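Local coordinates for protein auracyanin-B-2 (Chloroflexus aurantiacus, PDB 1QHQ) that carries electrons through a type I blue copper centre, probably as a soluble acceptor for the membrane-bound alternative complex III, at residues D26-A31 with N51-Q56; L45-Q50 with A98-G103; H57-V62 with Y118-T123. One frame throughout, in Å; residues are numbered along the deposited sequence. Where two conformers were deposited one is given.

Contact 1: D26-A31 with N51-Q56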
loop_
_atom_site.group_PDB
_atom_site.type_symbol
_atom_site.label_atom_id
_atom_site.label_comp_id
_atom_site.label_asym_id
_atom_site.label_seq_id
_atom_site.Cartn_x
_atom_site.Cartn_y
_atom_site.Cartn_z
ATOM N N ASP A 26 9.369 -5.896 -14.369
ATOM C CA ASP A 26 9.179 -7.226 -14.963
ATOM C C ASP A 26 8.805 -8.288 -13.958
ATOM O O ASP A 26 8.890 -9.506 -14.244
ATOM C CB ASP A 26 10.490 -7.626 -15.689
ATOM C CG ASP A 26 10.716 -6.716 -16.904
ATOM O OD1 ASP A 26 9.768 -6.617 -17.715
ATOM O OD2 ASP A 26 11.739 -6.019 -16.937
ATOM N N ALA A 27 8.325 -7.912 -12.778
ATOM C CA ALA A 27 7.943 -8.884 -11.757
ATOM C C ALA A 27 6.757 -8.414 -10.968
ATOM O O ALA A 27 6.527 -7.181 -10.877
ATOM C CB ALA A 27 9.130 -9.159 -10.811
ATOM N N LEU A 28 6.054 -9.281 -10.275
ATOM C CA LEU A 28 5.015 -8.921 -9.337
ATOM C C LEU A 28 5.624 -8.604 -7.966
ATOM O O LEU A 28 5.619 -9.367 -7.020
ATOM C CB LEU A 28 3.973 -10.039 -9.237
ATOM C CG LEU A 28 3.406 -10.482 -10.614
ATOM C CD1 LEU A 28 2.380 -11.585 -10.381
ATOM C CD2 LEU A 28 2.776 -9.317 -11.341
ATOM N N ALA A 29 6.242 -7.400 -7.924
ATOM C CA ALA A 29 6.954 -7.003 -6.702
ATOM C C ALA A 29 7.058 -5.461 -6.698
ATOM O O ALA A 29 6.993 -4.832 -7.741
ATOM C CB ALA A 29 8.363 -7.563 -6.722
ATOM N N PHE A 30 7.299 -4.958 -5.489
ATOM C CA PHE A 30 7.695 -3.536 -5.409
ATOM C C PHE A 30 9.190 -3.481 -5.706
ATOM O O PHE A 30 9.940 -4.377 -5.303
ATOM C CB PHE A 30 7.433 -3.042 -3.981
ATOM C CG PHE A 30 5.992 -2.970 -3.617
ATOM C CD1 PHE A 30 5.148 -2.000 -4.169
ATOM C CD2 PHE A 30 5.422 -3.894 -2.745
ATOM C CE1 PHE A 30 3.821 -1.975 -3.871
ATOM C CE2 PHE A 30 4.084 -3.878 -2.451
ATOM C CZ PHE A 30 3.252 -2.886 -2.993
ATOM N N ALA A 31 9.658 -2.336 -6.230
ATOM C CA ALA A 31 11.096 -2.154 -6.409
ATOM C C ALA A 31 11.771 -1.961 -5.053
ATOM O O ALA A 31 12.891 -2.378 -4.832
ATOM C CB ALA A 31 11.388 -0.988 -7.339
ATOM N N ASN A 51 5.409 -0.570 -15.548
ATOM C CA ASN A 51 5.864 -1.975 -15.633
ATOM C C ASN A 51 5.665 -2.469 -17.074
ATOM O O ASN A 51 4.854 -1.910 -17.794
ATOM C CB ASN A 51 5.153 -2.857 -14.641
ATOM C CG ASN A 51 3.716 -3.146 -14.881
ATOM O OD1 ASN A 51 3.339 -3.951 -15.776
ATOM N ND2 ASN A 51 2.795 -2.572 -14.125
ATOM N N ASN A 52 6.423 -3.489 -17.411
ATOM C CA ASN A 52 6.365 -4.063 -18.765
ATOM C C ASN A 52 5.351 -5.164 -18.911
ATOM O O ASN A 52 5.262 -5.767 -20.015
ATOM C CB ASN A 52 7.786 -4.594 -19.083
ATOM C CG ASN A 52 8.794 -3.461 -19.079
ATOM O OD1 ASN A 52 8.446 -2.365 -19.562
ATOM N ND2 ASN A 52 9.993 -3.703 -18.598
ATOM N N LEU A 53 4.521 -5.453 -17.926
ATOM C CA LEU A 53 3.562 -6.548 -17.982
ATOM C C LEU A 53 2.179 -6.111 -18.347
ATOM O O LEU A 53 1.219 -6.903 -18.435
ATOM C CB LEU A 53 3.520 -7.248 -16.581
ATOM C CG LEU A 53 4.864 -7.735 -16.077
ATOM C CD1 LEU A 53 4.760 -8.284 -14.653
ATOM C CD2 LEU A 53 5.428 -8.818 -17.005
ATOM N N GLY A 54 1.913 -4.778 -18.273
ATOM C CA GLY A 54 0.555 -4.290 -18.465
ATOM C C GLY A 54 -0.329 -4.554 -17.264
ATOM O O GLY A 54 -1.552 -4.542 -17.311
ATOM N N VAL A 55 0.332 -4.730 -16.080
ATOM C CA VAL A 55 -0.398 -5.178 -14.911
ATOM C C VAL A 55 -0.689 -4.087 -13.881
ATOM O O VAL A 55 0.038 -3.098 -13.777
ATOM C CB VAL A 55 0.300 -6.385 -14.241
ATOM C CG1 VAL A 55 1.490 -5.929 -13.405
ATOM C CG2 VAL A 55 -0.701 -7.191 -13.434
ATOM N N GLN A 56 -1.795 -4.212 -13.215
ATOM C CA GLN A 56 -2.244 -3.337 -12.150
ATOM C C GLN A 56 -1.579 -3.626 -10.811
ATOM O O GLN A 56 -1.282 -4.759 -10.490
ATOM C CB GLN A 56 -3.754 -3.486 -11.969
ATOM C CG GLN A 56 -4.526 -2.948 -13.180
ATOM C CD GLN A 56 -5.944 -3.495 -13.181
ATOM O OE1 GLN A 56 -6.116 -4.715 -13.399
ATOM N NE2 GLN A 56 -6.913 -2.677 -12.901
#

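Contact 2: L45-Q50 with A98-G103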
loop_
_atom_site.group_PDB
_atom_site.type_symbol
_atom_site.label_atom_id
_atom_site.label_comp_id
_atom_site.label_asym_id
_atom_site.label_seq_id
_atom_site.Cartn_x
_atom_site.Cartn_y
_atom_site.Cartn_z
ATOM N N LEU A 45 2.874 9.145 0.276
ATOM C CA LEU A 45 3.549 8.075 -0.452
ATOM C C LEU A 45 3.082 8.129 -1.922
ATOM O O LEU A 45 1.874 8.219 -2.170
ATOM C CB LEU A 45 3.106 6.726 0.150
ATOM C CG LEU A 45 3.788 5.475 -0.424
ATOM C CD1 LEU A 45 3.712 4.321 0.542
ATOM C CD2 LEU A 45 3.146 5.091 -1.765
ATOM N N ASP A 46 4.033 8.285 -2.798
ATOM C CA ASP A 46 3.736 8.357 -4.242
ATOM C C ASP A 46 4.079 6.972 -4.856
ATOM O O ASP A 46 5.254 6.642 -4.892
ATOM C CB ASP A 46 4.571 9.440 -4.900
ATOM C CG ASP A 46 4.281 10.840 -4.301
ATOM O OD1 ASP A 46 3.137 11.024 -3.901
ATOM O OD2 ASP A 46 5.180 11.695 -4.419
ATOM N N PHE A 47 3.051 6.275 -5.325
ATOM C CA PHE A 47 3.333 4.954 -5.973
ATOM C C PHE A 47 3.211 5.119 -7.496
ATOM O O PHE A 47 2.181 5.559 -8.010
ATOM C CB PHE A 47 2.261 3.979 -5.482
ATOM C CG PHE A 47 2.427 2.564 -6.018
ATOM C CD1 PHE A 47 3.690 2.082 -6.243
ATOM C CD2 PHE A 47 1.324 1.805 -6.292
ATOM C CE1 PHE A 47 3.872 0.799 -6.797
ATOM C CE2 PHE A 47 1.507 0.517 -6.808
ATOM C CZ PHE A 47 2.760 0.022 -7.025
ATOM N N VAL A 48 4.351 4.962 -8.156
ATOM C CA VAL A 48 4.396 5.048 -9.622
ATOM C C VAL A 48 4.435 3.621 -10.205
ATOM O O VAL A 48 5.313 2.839 -9.876
ATOM C CB VAL A 48 5.694 5.775 -10.046
ATOM C CG1 VAL A 48 5.707 5.977 -11.551
ATOM C CG2 VAL A 48 5.764 7.140 -9.323
ATOM N N ASN A 49 3.333 3.250 -10.860
ATOM C CA ASN A 49 3.231 1.901 -11.437
ATOM C C ASN A 49 3.678 1.894 -12.903
ATOM O O ASN A 49 2.788 1.974 -13.774
ATOM C CB ASN A 49 1.809 1.369 -11.328
ATOM C CG ASN A 49 1.750 -0.126 -11.870
ATOM O OD1 ASN A 49 2.790 -0.671 -12.026
ATOM N ND2 ASN A 49 0.544 -0.551 -12.074
ATOM N N GLN A 50 4.954 1.845 -13.177
ATOM C CA GLN A 50 5.434 1.650 -14.561
ATOM C C GLN A 50 6.021 0.222 -14.646
ATOM O O GLN A 50 6.887 -0.148 -13.882
ATOM C CB GLN A 50 6.527 2.654 -14.887
ATOM C CG GLN A 50 5.955 4.063 -15.131
ATOM C CD GLN A 50 7.064 5.091 -15.220
ATOM O OE1 GLN A 50 8.231 4.755 -15.452
ATOM N NE2 GLN A 50 6.700 6.355 -15.025
ATOM N N ALA A 98 -5.081 3.992 -4.597
ATOM C CA ALA A 98 -5.963 3.366 -5.585
ATOM C C ALA A 98 -5.162 2.266 -6.308
ATOM O O ALA A 98 -3.953 2.193 -6.310
ATOM C CB ALA A 98 -6.367 4.430 -6.598
ATOM N N MET A 99 -5.956 1.438 -7.011
ATOM C CA MET A 99 -5.344 0.393 -7.851
ATOM C C MET A 99 -4.989 1.031 -9.203
ATOM O O MET A 99 -5.864 1.659 -9.803
ATOM C CB MET A 99 -6.385 -0.719 -8.024
ATOM C CG MET A 99 -5.807 -1.928 -8.777
ATOM S SD MET A 99 -4.479 -2.726 -7.884
ATOM C CE MET A 99 -5.319 -3.424 -6.495
ATOM N N LEU A 100 -3.736 0.976 -9.563
ATOM C CA LEU A 100 -3.198 1.738 -10.668
ATOM C C LEU A 100 -2.941 0.857 -11.894
ATOM O O LEU A 100 -2.309 -0.183 -11.774
ATOM C CB LEU A 100 -1.812 2.321 -10.237
ATOM C CG LEU A 100 -1.923 3.180 -8.956
ATOM C CD1 LEU A 100 -0.534 3.630 -8.547
ATOM C CD2 LEU A 100 -2.824 4.385 -9.184
ATOM N N ASN A 101 -3.398 1.331 -13.050
ATOM C CA ASN A 101 -3.110 0.572 -14.290
ATOM C C ASN A 101 -1.631 0.735 -14.564
ATOM O O ASN A 101 -0.993 1.691 -14.031
ATOM C CB ASN A 101 -3.930 1.198 -15.430
ATOM C CG ASN A 101 -5.418 1.054 -15.259
ATOM O OD1 ASN A 101 -5.928 0.081 -14.722
ATOM N ND2 ASN A 101 -6.180 2.108 -15.625
ATOM N N ALA A 102 -1.010 -0.140 -15.336
ATOM C CA ALA A 102 0.359 0.099 -15.754
ATOM C C ALA A 102 0.441 1.485 -16.438
ATOM O O ALA A 102 -0.413 1.821 -17.273
ATOM C CB ALA A 102 0.756 -0.970 -16.801
ATOM N N GLY A 103 1.374 2.300 -15.997
ATOM C CA GLY A 103 1.546 3.638 -16.494
ATOM C C GLY A 103 0.903 4.692 -15.587
ATOM O O GLY A 103 0.990 5.863 -15.923
#

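Contact 3: H57-V62 with Y118-T123. With CU (copper (II) ion), chain B.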
loop_
_atom_site.group_PDB
_atom_site.type_symbol
_atom_site.label_atom_id
_atom_site.label_comp_id
_atom_site.label_asym_id
_atom_site.label_seq_id
_atom_site.Cartn_x
_atom_site.Cartn_y
_atom_site.Cartn_z
ATOM N N HIS A 57 -1.474 -2.558 -9.985
ATOM C CA HIS A 57 -0.858 -2.687 -8.672
ATOM C C HIS A 57 -1.326 -1.533 -7.751
ATOM O O HIS A 57 -1.664 -0.459 -8.203
ATOM C CB HIS A 57 0.651 -2.512 -8.744
ATOM C CG HIS A 57 1.475 -3.534 -9.455
ATOM N ND1 HIS A 57 1.481 -4.866 -9.072
ATOM C CD2 HIS A 57 2.430 -3.397 -10.385
ATOM C CE1 HIS A 57 2.371 -5.510 -9.800
ATOM N NE2 HIS A 57 2.964 -4.654 -10.622
ATOM N N ASN A 58 -1.303 -1.874 -6.451
ATOM C CA ASN A 58 -1.577 -0.792 -5.467
ATOM C C ASN A 58 -0.525 -0.976 -4.361
ATOM O O ASN A 58 0.341 -1.791 -4.408
ATOM C CB ASN A 58 -2.956 -0.756 -4.945
ATOM C CG ASN A 58 -3.382 -1.877 -4.042
ATOM O OD1 ASN A 58 -2.618 -2.853 -3.938
ATOM N ND2 ASN A 58 -4.536 -1.788 -3.407
ATOM N N TRP A 59 -0.550 -0.008 -3.426
ATOM C CA TRP A 59 0.320 -0.057 -2.235
ATOM C C TRP A 59 -0.593 0.027 -1.019
ATOM O O TRP A 59 -1.418 0.979 -0.904
ATOM C CB TRP A 59 1.317 1.072 -2.256
ATOM C CG TRP A 59 2.267 1.106 -1.078
ATOM C CD1 TRP A 59 3.484 0.507 -1.043
ATOM C CD2 TRP A 59 2.091 1.776 0.173
ATOM N NE1 TRP A 59 4.105 0.771 0.187
ATOM C CE2 TRP A 59 3.222 1.513 0.932
ATOM C CE3 TRP A 59 1.052 2.556 0.699
ATOM C CZ2 TRP A 59 3.414 2.077 2.213
ATOM C CZ3 TRP A 59 1.215 3.086 1.996
ATOM C CH2 TRP A 59 2.364 2.808 2.727
ATOM N N VAL A 60 -0.496 -0.959 -0.150
ATOM C CA VAL A 60 -1.374 -1.088 1.003
ATOM C C VAL A 60 -0.563 -1.346 2.275
ATOM O O VAL A 60 0.126 -2.322 2.386
ATOM C CB VAL A 60 -2.392 -2.248 0.883
ATOM C CG1 VAL A 60 -3.344 -2.258 2.087
ATOM C CG2 VAL A 60 -3.201 -2.076 -0.399
ATOM N N LEU A 61 -0.665 -0.381 3.223
ATOM C CA LEU A 61 0.065 -0.578 4.506
ATOM C C LEU A 61 -0.878 -1.184 5.531
ATOM O O LEU A 61 -1.963 -0.670 5.739
ATOM C CB LEU A 61 0.523 0.828 4.976
ATOM C CG LEU A 61 1.218 0.757 6.370
ATOM C CD1 LEU A 61 2.523 -0.021 6.218
ATOM C CD2 LEU A 61 1.521 2.165 6.866
ATOM N N VAL A 62 -0.473 -2.304 6.130
ATOM C CA VAL A 62 -1.338 -2.973 7.085
ATOM C C VAL A 62 -0.769 -2.871 8.505
ATOM O O VAL A 62 0.418 -2.707 8.684
ATOM C CB VAL A 62 -1.644 -4.421 6.724
ATOM C CG1 VAL A 62 -2.111 -4.513 5.258
ATOM C CG2 VAL A 62 -0.484 -5.330 6.981
ATOM N N TYR A 118 5.797 -3.123 10.106
ATOM C CA TYR A 118 4.498 -3.248 9.469
ATOM C C TYR A 118 4.712 -3.714 8.010
ATOM O O TYR A 118 5.660 -3.242 7.377
ATOM C CB TYR A 118 3.834 -1.854 9.376
ATOM C CG TYR A 118 3.615 -1.207 10.734
ATOM C CD1 TYR A 118 4.615 -0.425 11.306
ATOM C CD2 TYR A 118 2.386 -1.312 11.350
ATOM C CE1 TYR A 118 4.383 0.157 12.554
ATOM C CE2 TYR A 118 2.132 -0.672 12.563
ATOM C CZ TYR A 118 3.168 0.023 13.143
ATOM O OH TYR A 118 2.921 0.664 14.370
ATOM N N LEU A 119 3.855 -4.589 7.543
ATOM C CA LEU A 119 3.986 -4.957 6.114
ATOM C C LEU A 119 3.205 -3.965 5.256
ATOM O O LEU A 119 2.133 -3.503 5.638
ATOM C CB LEU A 119 3.366 -6.338 5.875
ATOM C CG LEU A 119 4.183 -7.539 6.316
ATOM C CD1 LEU A 119 3.387 -8.819 5.982
ATOM C CD2 LEU A 119 5.536 -7.585 5.659
ATOM N N TYR A 120 3.738 -3.753 4.053
ATOM C CA TYR A 120 2.955 -3.145 2.981
ATOM C C TYR A 120 2.852 -4.245 1.864
ATOM O O TYR A 120 3.795 -5.023 1.735
ATOM C CB TYR A 120 3.487 -1.881 2.426
ATOM C CG TYR A 120 4.922 -1.845 1.992
ATOM C CD1 TYR A 120 5.931 -1.485 2.937
ATOM C CD2 TYR A 120 5.325 -2.114 0.683
ATOM C CE1 TYR A 120 7.228 -1.392 2.523
ATOM C CE2 TYR A 120 6.639 -2.034 0.302
ATOM C CZ TYR A 120 7.606 -1.668 1.231
ATOM O OH TYR A 120 8.922 -1.605 0.864
ATOM N N ILE A 121 1.707 -4.302 1.246
ATOM C CA ILE A 121 1.473 -5.338 0.221
ATOM C C ILE A 121 0.750 -4.694 -0.945
ATOM O O ILE A 121 0.247 -3.569 -0.898
ATOM C CB ILE A 121 0.537 -6.475 0.754
ATOM C CG1 ILE A 121 -0.823 -5.963 1.102
ATOM C CG2 ILE A 121 1.217 -7.155 1.958
ATOM C CD1 ILE A 121 -1.800 -7.013 1.669
ATOM N N CYS A 122 0.616 -5.476 -2.018
ATOM C CA CYS A 122 -0.282 -5.126 -3.110
ATOM C C CYS A 122 -1.491 -6.083 -2.985
ATOM O O CYS A 122 -1.250 -7.264 -2.698
ATOM C CB CYS A 122 0.397 -5.289 -4.438
ATOM S SG CYS A 122 -0.741 -5.126 -5.853
ATOM N N THR A 123 -2.688 -5.591 -3.124
ATOM C CA THR A 123 -3.863 -6.438 -3.004
ATOM C C THR A 123 -4.465 -6.870 -4.338
ATOM O O THR A 123 -5.503 -7.550 -4.273
ATOM C CB THR A 123 -4.951 -5.839 -2.125
ATOM O OG1 THR A 123 -5.384 -4.561 -2.588
ATOM C CG2 THR A 123 -4.411 -5.733 -0.689
HETATM CU CU CU B . 0.444 -5.760 -7.588
#

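Contact 1: D26-A31 with N51-Q56
Asp26 and Asn52 meet through their polar ends, and further along the two loops Leu28 closes on Leu53 and Val55; together the two pairings join a pair of surface loops at the copper end of this cupredoxin domain. Asn52 is best followed outward from its backbone. Its CB, directed at the 26-31 loop, already lies against the carboxylate. CG continues beside the backbone N (chi1 -62°), which brings ND2 to the mouth of the carboxylate. There ND2 donates to Asp26 OD1 at 3.1 Å on the syn side, with OD1 almost exactly in the amide plane. A second, weak bond runs from the same ND2 to Asp26 OD2 at 3.3 Å, so one NH2 group straddles both oxygens. The amide and carboxylate planes are 35° apart, and the donor sits 26° out of the carboxylate plane, evidence of a skewed rather than flat pairing.

The apolar half is thinner. Leu53 CD1 touches Leu28 CD2 at 4.0 Å and also rests near the backbone of Ala27, while Val55 CG1 approaches the same Leu28 CD2 at 4.2 Å, with the two side chains nearly perpendicular. Leu28, at the centre of an inverse gamma turn, also touches the copper ligand His127.

The 51-56 loop has its own brace. Asn51 OD1 accepts from Leu53 N at 2.9 Å, forming an Asx turn, and from Val55 N at 3.1 Å, both in its carbonyl plane on lone pairs. Asn51 ND2 returns a bond to Val55 O, so the amide is held at both ends.

With just 251 Å² buried and no buried residue among those touching, the join combines a neutral amide partnering a carboxylate with a small leucine-valine contact; the amide bond probably contributes modestly, while the internally braced loop keeps its own shape.

Contact 2: L45-Q50 with A98-G103
Leu100 and Asn49 face each other where strand 42-49 of the cupredoxin beta-sandwich passes the loop that leads into strand 104-111. The inner part is close-packed. Leu100 CD1 lies 3.4 Å from Phe47 CD2, oblique to the ring, and equally near Phe47 O. Phe47 can present that side of its ring because CG is anti to the backbone N (chi1 -178°), and the ring reaches on towards the copper ligand Met132. Beside it, Leu100 CB packs on Asn49 CB at 3.9 Å.

The buried Asn49 amide is gripped on several sides. ND2 donates to Leu100 O at 2.9 Å, approaching from above the carbonyl plane (53° out of it) although the oxygen lies in the amide's own plane; ND2 also bonds Val55 O, and OD1 accepts from Asn51 ND2. A leucine in its place would probably leave Leu100 O and Val55 O without this donor and Asn51 ND2 without one of its two acceptors, freeing the loops to shift.

The outer side is looser. Gln50 and Gly103 are exposed, the CB atoms of Gln50 and Ala102 point away from the opposing segment, and Asn101 contributes little. Gly103 adopts a positive phi of 99°, where a CB would jam against the preceding carbonyl. What fastens this end is one short backbone bond, Gly103 N to Asn49 O at 2.7 Å.

Contact 3: H57-V62 with Y118-T123
Trp59 and Tyr120 lie obliquely over one another on one face of an antiparallel strand pair: the tyrosine ring and the five-membered ring of the indole have centroids 4.7 Å apart and planes inclined by 34°. Trp59 NE1 comes over one face of the Tyr120 ring, 3.2 Å from CD2, while Tyr120 CB sits above the indole plane. Tyr120 reaches this position because CG is wedged between the backbone N and the carbonyl carbon (chi1 51°). Phe30 meets both rings edge-to-face.

Beneath them the N-to-C directions of the short strands 60-62 and 118-121 are 155° apart, close to antiparallel. Val60 and Ile121 form a hydrogen-bonded pair, with reciprocal N to O bonds, and their side chains pack on the face away from the aromatic rings; Leu61 and Tyr120 are the neighbouring non-hydrogen-bonded pair.

Beyond the strand ends the side chains turn to the metal. The copper is bound by His57 ND1 at 2.0 Å and by Cys122 SG at 2.2 Å, with the sulfur at the edge of the imidazole and in its plane. His127 and Met132 complete the type I blue copper site. Asn58 locks the two ligand segments together: its backbone N donates to Cys122 SG at 3.4 Å, nearly straight, while its OD1 accepts from Thr123 N at 2.9 Å on a lone pair. Its ND2 donates to Thr123 OG1 at 3.0 Å, tilted from the amide plane; that hydroxyl is also hydrogen-bonded to Phe84 O.

An N-H directed at the ligand sulfur would probably draw off some of the thiolate's charge, and in blue copper proteins such bonds help tune the reduction potential. With Asn58 bridging to Thr123, the cysteine is held by a second shell as well as by the copper.

Contacts 1, 2 and 3 converge on the copper site from different depths. The centre of contact 3, which supplies two of the four ligands, lies about 3 Å from the chain centre; that of contact 1 lies about 15 Å out. The side chains of Leu28 in contact 1 and Phe47 in contact 2 each have their nearest atoms about 6 Å from the copper. The centres of contacts 2 and 3 are about 12 Å apart, with His57 between: its O probably accepts from Leu100 N at 2.9 Å, and Asn49 OD1 lies 3.2 Å from its CD2. Contacts 1 and 2 interlock where Asn49 meets the 51-56 loop. Phe30, further along 26-31, packs its CZ 3.4 Å from Asn58 O, tying that loop to contact 3.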